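Local coordinates for putative carbohydrate metabolism domain-containing protein (PDB 3S30) that is of unknown function but probably binds or processes carbohydrate through a galactose-binding-like beta domain that carries a sodium ion, at residues F106-T111 with V121-A126; F153-S158 with L167-R172; K98-V103 with S130-S135; I248-Y253 with V319-S324. One frame throughout, in Å; residues are numbered along the deposited sequence.

Overall arrangement
Interaction 4 lies deepest, joining two long antiparallel strands through direct backbone bonds and fully buried, largely apolar side chains. Interaction 2 is also buried, but it ties a short strand to its hairpin partner and mixes backbone bonds with an arginine and a water; Leu167 and Leu169 pack on Leu323 of interaction 4. Interactions 1 and 3 are only partly buried and share a small three-stranded sheet, strand 117-124 pairing with 108-114 in one and lying beside 132-133 of the other. Interaction 1 uses water and reaches the sodium through Glu107, and its Leu122 touches Ile157 and Leu167 of interaction 2. Interaction 3, with a single backbone hydrogen bond, covers the least surface.

Interaction 1: residues F106-T111 with V121-A126. With NA (sodium ion), chain C.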
loop_
_atom_site.group_PDB
_atom_site.type_symbol
_atom_site.label_atom_id
_atom_site.label_comp_id
_atom_site.label_asym_id
_atom_site.label_seq_id
_atom_site.Cartn_x
_atom_site.Cartn_y
_atom_site.Cartn_z
ATOM N N PHE A 106 -3.592 6.300 -11.191
ATOM C CA PHE A 106 -3.745 7.225 -10.066
ATOM C C PHE A 106 -4.393 8.565 -10.457
ATOM O O PHE A 106 -4.051 9.612 -9.894
ATOM C CB PHE A 106 -2.384 7.448 -9.388
ATOM C CG PHE A 106 -1.609 6.175 -9.164
ATOM C CD1 PHE A 106 -1.981 5.288 -8.159
ATOM C CD2 PHE A 106 -0.530 5.848 -9.974
ATOM C CE1 PHE A 106 -1.291 4.100 -7.959
ATOM C CE2 PHE A 106 0.178 4.658 -9.774
ATOM C CZ PHE A 106 -0.205 3.788 -8.753
ATOM N N GLU A 107 -5.324 8.527 -11.415
ATOM C CA GLU A 107 -5.989 9.750 -11.921
ATOM C C GLU A 107 -7.218 10.126 -11.126
ATOM O O GLU A 107 -7.592 11.294 -11.076
ATOM C CB GLU A 107 -6.451 9.598 -13.391
ATOM C CG GLU A 107 -5.344 9.360 -14.410
ATOM C CD GLU A 107 -4.297 10.478 -14.475
ATOM O OE1 GLU A 107 -4.560 11.618 -14.027
ATOM O OE2 GLU A 107 -3.200 10.205 -15.001
ATOM N N ASN A 108 -7.861 9.114 -10.554
ATOM C CA ASN A 108 -9.229 9.204 -10.093
ATOM C C ASN A 108 -9.302 9.108 -8.581
ATOM O O ASN A 108 -8.661 8.249 -7.970
ATOM C CB ASN A 108 -10.053 8.054 -10.687
ATOM C CG ASN A 108 -10.020 8.009 -12.222
ATOM O OD1 ASN A 108 -9.531 7.040 -12.821
ATOM N ND2 ASN A 108 -10.571 9.037 -12.857
ATOM N N VAL A 109 -10.099 9.990 -7.986
ATOM C CA VAL A 109 -10.403 9.927 -6.567
ATOM C C VAL A 109 -11.863 10.259 -6.343
ATOM O O VAL A 109 -12.484 10.954 -7.154
ATOM C CB VAL A 109 -9.532 10.899 -5.719
ATOM C CG1 VAL A 109 -8.063 10.450 -5.723
ATOM C CG2 VAL A 109 -9.677 12.333 -6.202
ATOM N N LYS A 110 -12.404 9.725 -5.252
ATOM C CA LYS A 110 -13.662 10.189 -4.690
ATOM C C LYS A 110 -13.387 10.667 -3.272
ATOM O O LYS A 110 -12.430 10.213 -2.641
ATOM C CB LYS A 110 -14.720 9.080 -4.710
ATOM C CG LYS A 110 -14.409 7.852 -3.860
ATOM C CD LYS A 110 -15.436 6.766 -4.106
ATOM C CE LYS A 110 -15.139 5.524 -3.294
ATOM N NZ LYS A 110 -16.051 4.385 -3.612
ATOM N N THR A 111 -14.209 11.597 -2.785
ATOM C CA THR A 111 -14.025 12.201 -1.465
ATOM C C THR A 111 -15.017 11.600 -0.478
ATOM O O THR A 111 -16.219 11.524 -0.756
ATOM C CB THR A 111 -14.172 13.736 -1.520
ATOM O OG1 THR A 111 -13.117 14.290 -2.323
ATOM C CG2 THR A 111 -14.116 14.349 -0.124
ATOM N N VAL A 121 -10.369 8.337 -1.691
ATOM C CA VAL A 121 -10.233 6.917 -2.014
ATOM C C VAL A 121 -9.934 6.876 -3.504
ATOM O O VAL A 121 -10.686 7.434 -4.300
ATOM C CB VAL A 121 -11.526 6.094 -1.697
ATOM C CG1 VAL A 121 -11.300 4.612 -1.979
ATOM C CG2 VAL A 121 -11.965 6.278 -0.228
ATOM N N LEU A 122 -8.818 6.258 -3.875
ATOM C CA LEU A 122 -8.415 6.187 -5.269
ATOM C C LEU A 122 -9.031 4.937 -5.877
ATOM O O LEU A 122 -9.136 3.902 -5.213
ATOM C CB LEU A 122 -6.890 6.143 -5.434
ATOM C CG LEU A 122 -6.044 7.393 -5.164
ATOM C CD1 LEU A 122 -6.033 7.737 -3.698
ATOM C CD2 LEU A 122 -4.611 7.193 -5.666
ATOM N N TYR A 123 -9.438 5.041 -7.139
ATOM C CA TYR A 123 -9.943 3.896 -7.873
ATOM C C TYR A 123 -9.463 3.878 -9.327
ATOM O O TYR A 123 -9.072 4.900 -9.874
ATOM C CB TYR A 123 -11.470 3.865 -7.806
ATOM C CG TYR A 123 -12.159 5.063 -8.398
ATOM C CD1 TYR A 123 -12.397 6.203 -7.631
ATOM C CD2 TYR A 123 -12.604 5.055 -9.725
ATOM C CE1 TYR A 123 -13.051 7.310 -8.171
ATOM C CE2 TYR A 123 -13.267 6.158 -10.276
ATOM C CZ TYR A 123 -13.488 7.276 -9.489
ATOM O OH TYR A 123 -14.138 8.364 -10.009
ATOM N N GLU A 124 -9.511 2.700 -9.937
ATOM C CA GLU A 124 -9.142 2.515 -11.345
ATOM C C GLU A 124 -10.246 1.732 -12.054
ATOM O O GLU A 124 -10.529 0.590 -11.692
ATOM C CB GLU A 124 -7.820 1.740 -11.435
ATOM C CG GLU A 124 -7.198 1.682 -12.847
ATOM C CD GLU A 124 -6.575 3.000 -13.287
ATOM O OE1 GLU A 124 -6.029 3.728 -12.427
ATOM O OE2 GLU A 124 -6.620 3.300 -14.496
ATOM N N ALA A 125 -10.861 2.353 -13.058
ATOM C CA ALA A 125 -11.921 1.725 -13.857
ATOM C C ALA A 125 -11.486 1.640 -15.314
ATOM O O ALA A 125 -10.981 2.617 -15.866
ATOM C CB ALA A 125 -13.221 2.525 -13.748
ATOM N N ALA A 126 -11.681 0.476 -15.932
ATOM C CA ALA A 126 -11.469 0.316 -17.374
ATOM C C ALA A 126 -12.591 -0.511 -17.986
ATOM O O ALA A 126 -13.202 -1.349 -17.307
ATOM C CB ALA A 126 -10.117 -0.331 -17.656
HETATM NA NA NA C . -0.910 9.005 -13.728
HETATM O O HOH W 1 -5.227 4.101 -9.756
HETATM O O HOH W 2 -6.709 6.266 -12.496
HETATM O O HOH W 3 -6.854 6.358 -9.337
#
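Phe106 meets the second strand at the rim of its ring, where CD1 lies 4.1 Å from Leu122 CD2 and the methyl sits near the ring plane. Its backbone N donates to a water that donates to Glu124 OE1 at 2.8 Å, while OE2 of that carboxylate is hydrogen-bonded by Asn105 ND2. Glu107 turns its acid away from the hairpin, and its OE2 binds the sodium ion at 2.9 Å together with Asn105 O, Asn165 O and Asp343 OD1. A second water accepts from Glu107 N and sits between Asn108 OD1 and Glu124 OE1. Asn108 lays CB over a face of Tyr123, a CH-pi contact 3.8 Å from CB to the ring centroid and 14° off the normal. Tyr123 reaches it because its CG stands between backbone N and carbonyl carbon (chi1 61°), which swings the ring across to the other strand. Val109 and Leu122 lie side by side, CG1 to CG 3.7 Å. At Lys110 the backbones pair, Lys110 N to Val121 O at 3.0 Å and Val121 N to Lys110 O at 2.9 Å, and the extended lysine runs alongside Val121, CE 4.0 Å from its CB. Direct bonding is firm at Lys110 and weak at Asn108, with waters bridging from Phe106 to Asn108, and the Asn105 ND2 to Glu124 OE2 bond is consistent with Glu124 positioning a sodium ligand from the second shell.

Interaction 2: residues F153-S158 with L167-R172; sequences FPTSIS and LQLITR
Arg172 crosses Pro154 and reaches the carbonyl of Phe153. From CB, a chi1 of -62° sets CG opposite the carbonyl carbon, and CG comes down on the proline, 3.7 Å from Pro154 CA and 3.8 Å from Pro154 CG. A bend at chi2 (-53°) then carries the chain past CD to the backbone of Phe153. NE makes a weak hydrogen bond to Phe153 O at 3.3 Å, and NH2 a weaker, longer one to the same Phe153 O at 3.5 Å, the oxygen lying at the edge of the guanidinium. Over one face of that group stands Ile170 CG2. A water also approaches Phe153 O, at 2.9 Å, and takes a hydrogen bond from Gln168 NE2. With an alanine here, Phe153 O is likely to be left to the water, and Pro154 would lose the methylene resting on it. Further along, Ile170 N donates to Pro154 O at 2.8 Å. Ser156 and Gln168 exchange a pair of bonds, Ser156 N to Gln168 O at 3.1 Å and Gln168 N to Ser156 O at 3.0 Å. Beside this pair Thr155 rests CG2 on Leu169 CD2, while its OG1 is hydrogen-bonded to Asn189 O. This is an antiparallel beta hairpin, whose longer strand, 166-173, continues the pairing into strands 185-191 and 339-349 of the galactose-binding-like fold.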
loop_
_atom_site.group_PDB
_atom_site.type_symbol
_atom_site.label_atom_id
_atom_site.label_comp_id
_atom_site.label_asym_id
_atom_site.label_seq_id
_atom_site.Cartn_x
_atom_site.Cartn_y
_atom_site.Cartn_z
ATOM N N PHE A 153 -4.094 14.323 4.263
ATOM C CA PHE A 153 -3.985 12.884 4.589
ATOM C C PHE A 153 -2.672 12.231 4.156
ATOM O O PHE A 153 -1.949 12.772 3.315
ATOM C CB PHE A 153 -5.195 12.095 4.064
ATOM C CG PHE A 153 -6.391 12.199 4.967
ATOM C CD1 PHE A 153 -7.129 13.378 5.013
ATOM C CD2 PHE A 153 -6.738 11.154 5.817
ATOM C CE1 PHE A 153 -8.201 13.496 5.867
ATOM C CE2 PHE A 153 -7.808 11.269 6.667
ATOM C CZ PHE A 153 -8.547 12.440 6.691
ATOM N N PRO A 154 -2.338 11.082 4.762
ATOM C CA PRO A 154 -1.105 10.405 4.350
ATOM C C PRO A 154 -1.145 9.924 2.901
ATOM O O PRO A 154 -0.101 9.871 2.217
ATOM C CB PRO A 154 -0.992 9.223 5.331
ATOM C CG PRO A 154 -1.916 9.545 6.488
ATOM C CD PRO A 154 -2.968 10.457 5.948
ATOM N N THR A 155 -2.349 9.620 2.432
ATOM C CA THR A 155 -2.567 9.111 1.091
ATOM C C THR A 155 -3.502 10.015 0.292
ATOM O O THR A 155 -4.648 10.255 0.682
ATOM C CB THR A 155 -3.135 7.698 1.165
ATOM O OG1 THR A 155 -2.222 6.885 1.909
ATOM C CG2 THR A 155 -3.326 7.107 -0.219
ATOM N N SER A 156 -2.986 10.496 -0.836
ATOM C CA SER A 156 -3.682 11.419 -1.722
ATOM C C SER A 156 -3.109 11.266 -3.125
ATOM O O SER A 156 -2.398 10.283 -3.405
ATOM C CB SER A 156 -3.502 12.862 -1.238
ATOM O OG SER A 156 -4.363 13.757 -1.934
ATOM N N ILE A 157 -3.444 12.212 -4.002
ATOM C CA ILE A 157 -2.846 12.298 -5.338
ATOM C C ILE A 157 -2.272 13.692 -5.570
ATOM O O ILE A 157 -2.675 14.663 -4.933
ATOM C CB ILE A 157 -3.854 11.985 -6.501
ATOM C CG1 ILE A 157 -5.010 13.005 -6.550
ATOM C CG2 ILE A 157 -4.391 10.575 -6.387
ATOM C CD1 ILE A 157 -5.866 12.902 -7.791
ATOM N N SER A 158 -1.337 13.771 -6.505
ATOM C CA SER A 158 -0.717 15.030 -6.902
ATOM C C SER A 158 -0.968 15.238 -8.381
ATOM O O SER A 158 -0.968 14.271 -9.129
ATOM C CB SER A 158 0.796 14.972 -6.633
ATOM O OG SER A 158 1.502 15.869 -7.476
ATOM N N LEU A 167 0.153 9.154 -7.648
ATOM C CA LEU A 167 0.037 8.852 -6.227
ATOM C C LEU A 167 0.987 9.737 -5.396
ATOM O O LEU A 167 2.138 9.968 -5.778
ATOM C CB LEU A 167 0.355 7.377 -5.979
ATOM C CG LEU A 167 0.131 6.842 -4.563
ATOM C CD1 LEU A 167 -1.329 6.911 -4.209
ATOM C CD2 LEU A 167 0.658 5.397 -4.418
ATOM N N GLN A 168 0.477 10.240 -4.272
ATOM C CA GLN A 168 1.253 11.026 -3.323
ATOM C C GLN A 168 1.111 10.383 -1.945
ATOM O O GLN A 168 0.062 10.480 -1.310
ATOM C CB GLN A 168 0.750 12.468 -3.279
ATOM C CG GLN A 168 1.528 13.411 -2.356
ATOM C CD GLN A 168 0.785 14.740 -2.135
ATOM O OE1 GLN A 168 0.935 15.681 -2.919
ATOM N NE2 GLN A 168 -0.034 14.806 -1.061
ATOM N N LEU A 169 2.162 9.704 -1.503
ATOM C CA LEU A 169 2.190 9.141 -0.171
ATOM C C LEU A 169 3.102 10.019 0.701
ATOM O O LEU A 169 4.298 10.177 0.415
ATOM C CB LEU A 169 2.657 7.679 -0.216
ATOM C CG LEU A 169 1.812 6.741 -1.100
ATOM C CD1 LEU A 169 2.321 5.307 -1.076
ATOM C CD2 LEU A 169 0.327 6.772 -0.707
ATOM N N ILE A 170 2.514 10.622 1.735
ATOM C CA ILE A 170 3.267 11.436 2.689
ATOM C C ILE A 170 3.004 10.921 4.118
ATOM O O ILE A 170 1.894 11.040 4.632
ATOM C CB ILE A 170 2.897 12.920 2.585
ATOM C CG1 ILE A 170 2.961 13.399 1.134
ATOM C CG2 ILE A 170 3.822 13.775 3.450
ATOM C CD1 ILE A 170 2.663 14.902 0.954
ATOM N N THR A 171 4.025 10.310 4.729
ATOM C CA THR A 171 3.982 9.942 6.140
ATOM C C THR A 171 3.661 11.171 7.004
ATOM O O THR A 171 4.279 12.219 6.861
ATOM C CB THR A 171 5.312 9.287 6.578
ATOM O OG1 THR A 171 5.391 7.971 6.015
ATOM C CG2 THR A 171 5.425 9.187 8.112
ATOM N N ARG A 172 2.671 11.035 7.881
ATOM C CA ARG A 172 2.152 12.168 8.653
ATOM C C ARG A 172 2.348 11.970 10.140
ATOM O O ARG A 172 2.254 10.860 10.656
ATOM C CB ARG A 172 0.642 12.356 8.423
ATOM C CG ARG A 172 0.202 12.673 7.013
ATOM C CD ARG A 172 0.917 13.857 6.424
ATOM N NE ARG A 172 0.254 14.304 5.207
ATOM C CZ ARG A 172 0.566 15.402 4.519
ATOM N NH1 ARG A 172 1.571 16.176 4.892
ATOM N NH2 ARG A 172 -0.122 15.708 3.422
HETATM O O HOH W 4 -0.314 12.784 0.978
#

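Interaction 3: residues K98-V103 with S130-S135; sequences KSIPTV and STLTWS
Ser130 and the 98-103 loop are joined by one backbone hydrogen bond, from Ser130 N to Ser99 O at 2.9 Å; the donor stands above the carbonyl plane instead of on a lone pair. Within the loop, Ser99 OG donates to Ile100 O at 2.6 Å, along a lone pair in the carbonyl plane, which fixes the rotation of that hydroxyl. The carbonyl of Ser130 takes a CA-H...O contact from Ile100, whose CA-H points almost straight at Ser130 O, with an angle at the hydrogen of 170°. Pro101 CD is in close contact with the same Ser130 O, at 3.2 Å. The nearest atom to Ser130 OG across the contact is Lys98 CB, at 3.4 Å. The apolar part belongs to Leu132. Its CD1 touches Ile100 CG2 and CD1, both at 4.0 Å, and its CB lies 4.1 Å from Pro101 CD. Its other methyl, CD2, covers a face of Trp134, which meets the ring of Phe104 edge-to-face. Ser130 O is thus approached by carbon, from Ile100 CA and Pro101 CD, and one conventional bond plus a small leucine-centred patch holds the loop to strand 132-133 and the residues leading into it.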
loop_
_atom_site.group_PDB
_atom_site.type_symbol
_atom_site.label_atom_id
_atom_site.label_comp_id
_atom_site.label_asym_id
_atom_site.label_seq_id
_atom_site.Cartn_x
_atom_site.Cartn_y
_atom_site.Cartn_z
ATOM N N LYS A 98 -14.870 -11.088 -13.932
ATOM C CA LYS A 98 -14.133 -9.972 -14.528
ATOM C C LYS A 98 -12.858 -9.698 -13.733
ATOM O O LYS A 98 -12.865 -9.721 -12.497
ATOM C CB LYS A 98 -14.996 -8.708 -14.585
ATOM C CG LYS A 98 -16.075 -8.734 -15.664
ATOM C CD LYS A 98 -16.844 -7.417 -15.698
ATOM C CE LYS A 98 -18.001 -7.457 -16.685
ATOM N NZ LYS A 98 -18.792 -6.188 -16.646
ATOM N N SER A 99 -11.766 -9.450 -14.453
ATOM C CA SER A 99 -10.501 -9.073 -13.840
ATOM C C SER A 99 -10.534 -7.610 -13.440
ATOM O O SER A 99 -11.187 -6.799 -14.093
ATOM C CB SER A 99 -9.334 -9.307 -14.807
ATOM O OG SER A 99 -8.096 -8.830 -14.274
ATOM N N ILE A 100 -9.840 -7.282 -12.354
ATOM C CA ILE A 100 -9.462 -5.891 -12.086
ATOM C C ILE A 100 -8.506 -5.418 -13.193
ATOM O O ILE A 100 -7.932 -6.247 -13.910
ATOM C CB ILE A 100 -8.772 -5.717 -10.706
ATOM C CG1 ILE A 100 -7.518 -6.609 -10.595
ATOM C CG2 ILE A 100 -9.771 -5.999 -9.558
ATOM C CD1 ILE A 100 -6.721 -6.387 -9.330
ATOM N N PRO A 101 -8.339 -4.093 -13.350
ATOM C CA PRO A 101 -7.313 -3.623 -14.271
ATOM C C PRO A 101 -5.918 -3.995 -13.792
ATOM O O PRO A 101 -5.716 -4.235 -12.591
ATOM C CB PRO A 101 -7.482 -2.099 -14.255
ATOM C CG PRO A 101 -8.824 -1.849 -13.699
ATOM C CD PRO A 101 -9.099 -2.977 -12.765
ATOM N N THR A 102 -4.975 -4.059 -14.730
ATOM C CA THR A 102 -3.580 -4.355 -14.409
ATOM C C THR A 102 -2.659 -3.160 -14.612
ATOM O O THR A 102 -1.464 -3.238 -14.299
ATOM C CB THR A 102 -3.065 -5.557 -15.213
ATOM O OG1 THR A 102 -3.214 -5.308 -16.623
ATOM C CG2 THR A 102 -3.839 -6.822 -14.803
ATOM N N VAL A 103 -3.225 -2.063 -15.111
ATOM C CA VAL A 103 -2.513 -0.801 -15.323
ATOM C C VAL A 103 -3.125 0.232 -14.376
ATOM O O VAL A 103 -4.343 0.378 -14.336
ATOM C CB VAL A 103 -2.632 -0.320 -16.812
ATOM C CG1 VAL A 103 -1.933 0.999 -17.023
ATOM C CG2 VAL A 103 -2.052 -1.362 -17.758
ATOM N N SER A 130 -13.529 -5.036 -13.809
ATOM C CA SER A 130 -14.146 -4.627 -12.546
ATOM C C SER A 130 -13.312 -3.522 -11.911
ATOM O O SER A 130 -12.092 -3.613 -11.835
ATOM C CB SER A 130 -14.259 -5.801 -11.568
ATOM O OG SER A 130 -15.348 -6.631 -11.913
ATOM N N THR A 131 -13.977 -2.479 -11.436
ATOM C CA THR A 131 -13.277 -1.336 -10.882
ATOM C C THR A 131 -12.499 -1.733 -9.632
ATOM O O THR A 131 -13.059 -2.329 -8.695
ATOM C CB THR A 131 -14.250 -0.217 -10.555
ATOM O OG1 THR A 131 -14.923 0.177 -11.753
ATOM C CG2 THR A 131 -13.519 0.979 -9.964
ATOM N N LEU A 132 -11.207 -1.413 -9.640
ATOM C CA LEU A 132 -10.369 -1.507 -8.455
ATOM C C LEU A 132 -10.561 -0.260 -7.610
ATOM O O LEU A 132 -10.311 0.846 -8.065
ATOM C CB LEU A 132 -8.894 -1.626 -8.847
ATOM C CG LEU A 132 -7.900 -1.887 -7.710
ATOM C CD1 LEU A 132 -8.074 -3.314 -7.086
ATOM C CD2 LEU A 132 -6.487 -1.682 -8.243
ATOM N N THR A 133 -11.029 -0.439 -6.383
ATOM C CA THR A 133 -11.033 0.630 -5.398
ATOM C C THR A 133 -9.888 0.358 -4.422
ATOM O O THR A 133 -9.958 -0.589 -3.639
ATOM C CB THR A 133 -12.370 0.703 -4.640
ATOM O OG1 THR A 133 -13.401 1.117 -5.544
ATOM C CG2 THR A 133 -12.276 1.710 -3.478
ATOM N N TRP A 134 -8.834 1.170 -4.507
ATOM C CA TRP A 134 -7.694 1.073 -3.593
ATOM C C TRP A 134 -8.110 1.355 -2.144
ATOM O O TRP A 134 -9.068 2.072 -1.888
ATOM C CB TRP A 134 -6.604 2.100 -3.946
ATOM C CG TRP A 134 -5.846 1.898 -5.230
ATOM C CD1 TRP A 134 -6.110 2.480 -6.444
ATOM C CD2 TRP A 134 -4.674 1.094 -5.418
ATOM N NE1 TRP A 134 -5.182 2.075 -7.371
ATOM C CE2 TRP A 134 -4.291 1.224 -6.766
ATOM C CE3 TRP A 134 -3.911 0.277 -4.576
ATOM C CZ2 TRP A 134 -3.174 0.564 -7.295
ATOM C CZ3 TRP A 134 -2.800 -0.379 -5.100
ATOM C CH2 TRP A 134 -2.443 -0.228 -6.447
ATOM N N SER A 135 -7.356 0.785 -1.215
ATOM C CA SER A 135 -7.433 1.109 0.190
ATOM C C SER A 135 -6.119 1.773 0.662
ATOM O O SER A 135 -5.118 1.844 -0.074
ATOM C CB SER A 135 -7.694 -0.160 0.988
ATOM O OG SER A 135 -7.790 0.119 2.372
#

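Interaction 4: residues I248-Y253 with V319-S324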
loop_
_atom_site.group_PDB
_atom_site.type_symbol
_atom_site.label_atom_id
_atom_site.label_comp_id
_atom_site.label_asym_id
_atom_site.label_seq_id
_atom_site.Cartn_x
_atom_site.Cartn_y
_atom_site.Cartn_z
ATOM N N ILE A 248 7.986 -1.004 -1.425
ATOM C CA ILE A 248 7.082 -1.400 -2.494
ATOM C C ILE A 248 7.186 -2.917 -2.597
ATOM O O ILE A 248 8.294 -3.471 -2.674
ATOM C CB ILE A 248 7.473 -0.767 -3.859
ATOM C CG1 ILE A 248 7.318 0.758 -3.824
ATOM C CG2 ILE A 248 6.622 -1.345 -5.019
ATOM C CD1 ILE A 248 7.648 1.435 -5.193
ATOM N N TYR A 249 6.038 -3.587 -2.578
ATOM C CA TYR A 249 5.983 -5.020 -2.848
ATOM C C TYR A 249 4.599 -5.478 -3.330
ATOM O O TYR A 249 3.619 -4.723 -3.312
ATOM C CB TYR A 249 6.415 -5.824 -1.618
ATOM C CG TYR A 249 5.489 -5.740 -0.424
ATOM C CD1 TYR A 249 5.608 -4.709 0.498
ATOM C CD2 TYR A 249 4.521 -6.714 -0.192
ATOM C CE1 TYR A 249 4.787 -4.634 1.601
ATOM C CE2 TYR A 249 3.680 -6.638 0.910
ATOM C CZ TYR A 249 3.816 -5.585 1.800
ATOM O OH TYR A 249 3.001 -5.491 2.908
ATOM N N ALA A 250 4.539 -6.731 -3.772
ATOM C CA ALA A 250 3.297 -7.325 -4.235
ATOM C C ALA A 250 3.257 -8.776 -3.810
ATOM O O ALA A 250 4.298 -9.433 -3.718
ATOM C CB ALA A 250 3.168 -7.205 -5.751
ATOM N N LEU A 251 2.047 -9.265 -3.566
ATOM C CA LEU A 251 1.831 -10.608 -3.064
ATOM C C LEU A 251 0.920 -11.367 -4.024
ATOM O O LEU A 251 0.030 -10.780 -4.642
ATOM C CB LEU A 251 1.170 -10.535 -1.684
ATOM C CG LEU A 251 1.884 -9.701 -0.614
ATOM C CD1 LEU A 251 0.967 -9.460 0.576
ATOM C CD2 LEU A 251 3.165 -10.377 -0.167
ATOM N N PHE A 252 1.160 -12.670 -4.144
ATOM C CA PHE A 252 0.273 -13.578 -4.860
ATOM C C PHE A 252 0.138 -14.824 -4.004
ATOM O O PHE A 252 1.140 -15.490 -3.704
ATOM C CB PHE A 252 0.870 -13.933 -6.227
ATOM C CG PHE A 252 -0.010 -14.807 -7.071
ATOM C CD1 PHE A 252 -1.297 -14.399 -7.416
ATOM C CD2 PHE A 252 0.451 -16.036 -7.540
ATOM C CE1 PHE A 252 -2.115 -15.209 -8.204
ATOM C CE2 PHE A 252 -0.355 -16.849 -8.330
ATOM C CZ PHE A 252 -1.640 -16.437 -8.659
ATOM N N TYR A 253 -1.084 -15.149 -3.591
ATOM C CA TYR A 253 -1.267 -16.295 -2.709
ATOM C C TYR A 253 -2.530 -17.097 -2.968
ATOM O O TYR A 253 -3.453 -16.660 -3.648
ATOM C CB TYR A 253 -1.208 -15.853 -1.245
ATOM C CG TYR A 253 -2.281 -14.862 -0.837
ATOM C CD1 TYR A 253 -3.536 -15.294 -0.423
ATOM C CD2 TYR A 253 -2.025 -13.496 -0.831
ATOM C CE1 TYR A 253 -4.511 -14.395 -0.033
ATOM C CE2 TYR A 253 -2.997 -12.588 -0.446
ATOM C CZ TYR A 253 -4.235 -13.039 -0.045
ATOM O OH TYR A 253 -5.201 -12.134 0.336
ATOM N N VAL A 319 -4.262 -11.456 -5.294
ATOM C CA VAL A 319 -3.067 -10.657 -5.478
ATOM C C VAL A 319 -3.198 -9.410 -4.623
ATOM O O VAL A 319 -4.304 -9.025 -4.226
ATOM C CB VAL A 319 -2.851 -10.238 -6.954
ATOM C CG1 VAL A 319 -3.709 -8.991 -7.317
ATOM C CG2 VAL A 319 -1.383 -9.958 -7.210
ATOM N N SER A 320 -2.061 -8.793 -4.339
ATOM C CA SER A 320 -2.025 -7.494 -3.704
ATOM C C SER A 320 -0.777 -6.741 -4.121
ATOM O O SER A 320 0.202 -7.335 -4.552
ATOM C CB SER A 320 -2.068 -7.610 -2.186
ATOM O OG SER A 320 -2.370 -6.345 -1.601
ATOM N N ILE A 321 -0.875 -5.423 -4.033
ATOM C CA ILE A 321 0.210 -4.506 -4.235
ATOM C C ILE A 321 0.187 -3.605 -3.010
ATOM O O ILE A 321 -0.874 -3.106 -2.625
ATOM C CB ILE A 321 -0.024 -3.640 -5.493
ATOM C CG1 ILE A 321 0.017 -4.509 -6.762
ATOM C CG2 ILE A 321 0.997 -2.482 -5.553
ATOM C CD1 ILE A 321 -0.457 -3.791 -7.978
ATOM N N VAL A 322 1.339 -3.428 -2.370
ATOM C CA VAL A 322 1.407 -2.583 -1.197
ATOM C C VAL A 322 2.507 -1.567 -1.417
ATOM O O VAL A 322 3.615 -1.922 -1.793
ATOM C CB VAL A 322 1.659 -3.393 0.092
ATOM C CG1 VAL A 322 1.587 -2.485 1.316
ATOM C CG2 VAL A 322 0.664 -4.588 0.221
ATOM N N LEU A 323 2.185 -0.298 -1.181
ATOM C CA LEU A 323 3.127 0.803 -1.356
ATOM C C LEU A 323 3.166 1.630 -0.055
ATOM O O LEU A 323 2.121 1.874 0.547
ATOM C CB LEU A 323 2.665 1.673 -2.531
ATOM C CG LEU A 323 2.291 0.895 -3.798
ATOM C CD1 LEU A 323 1.454 1.730 -4.769
ATOM C CD2 LEU A 323 3.543 0.361 -4.474
ATOM N N SER A 324 4.350 2.061 0.374
ATOM C CA SER A 324 4.456 2.843 1.620
ATOM C C SER A 324 5.613 3.827 1.587
ATOM O O SER A 324 6.709 3.459 1.203
ATOM C CB SER A 324 4.638 1.917 2.829
ATOM O OG SER A 324 4.604 2.655 4.049
#
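The ring of Tyr249 has Val322 CB over one face, 3.8 Å from CB to the ring centroid and 23° off its normal, and Leu251 CG at its edge, in plane. The ring of Tyr271 joins it edge-to-face. Phe252 is less closely engaged, with Val319 CG2 approaching its CD1 obliquely at 4.4 Å. These residues belong to strands 247-254 and 317-324, neighbouring antiparallel strands in the interior of the galactose-binding-like beta fold; strand 276-281 flanks the first of them on its other side. With chi1 at 67° the Tyr249 ring is flanked by both backbone neighbours of CA and tips onto the adjacent strand, over Val322. A serine in its place would probably uncover the side of Val322 that the ring lies on and take from Tyr271 this edge-to-face partner. Two hydrogen-bonded pairs hold the backbones together. Tyr249 N to Val322 O spans 3.0 Å, and Val322 N to Tyr249 O 2.8 Å, the latter virtually straight at 179°. Leu251 N to Ser320 O is 2.8 Å and Ser320 N to Leu251 O 2.9 Å. Tyr249, Leu251, Ser320 and Val322 face Phe210, and the polar end of Ser320 is bonded to Ile192 O. Ile248 and Ile321, on the other face, pack on Leu221. At one end of that face Ile248 CG2 meets Leu323 CD2 at 3.6 Å.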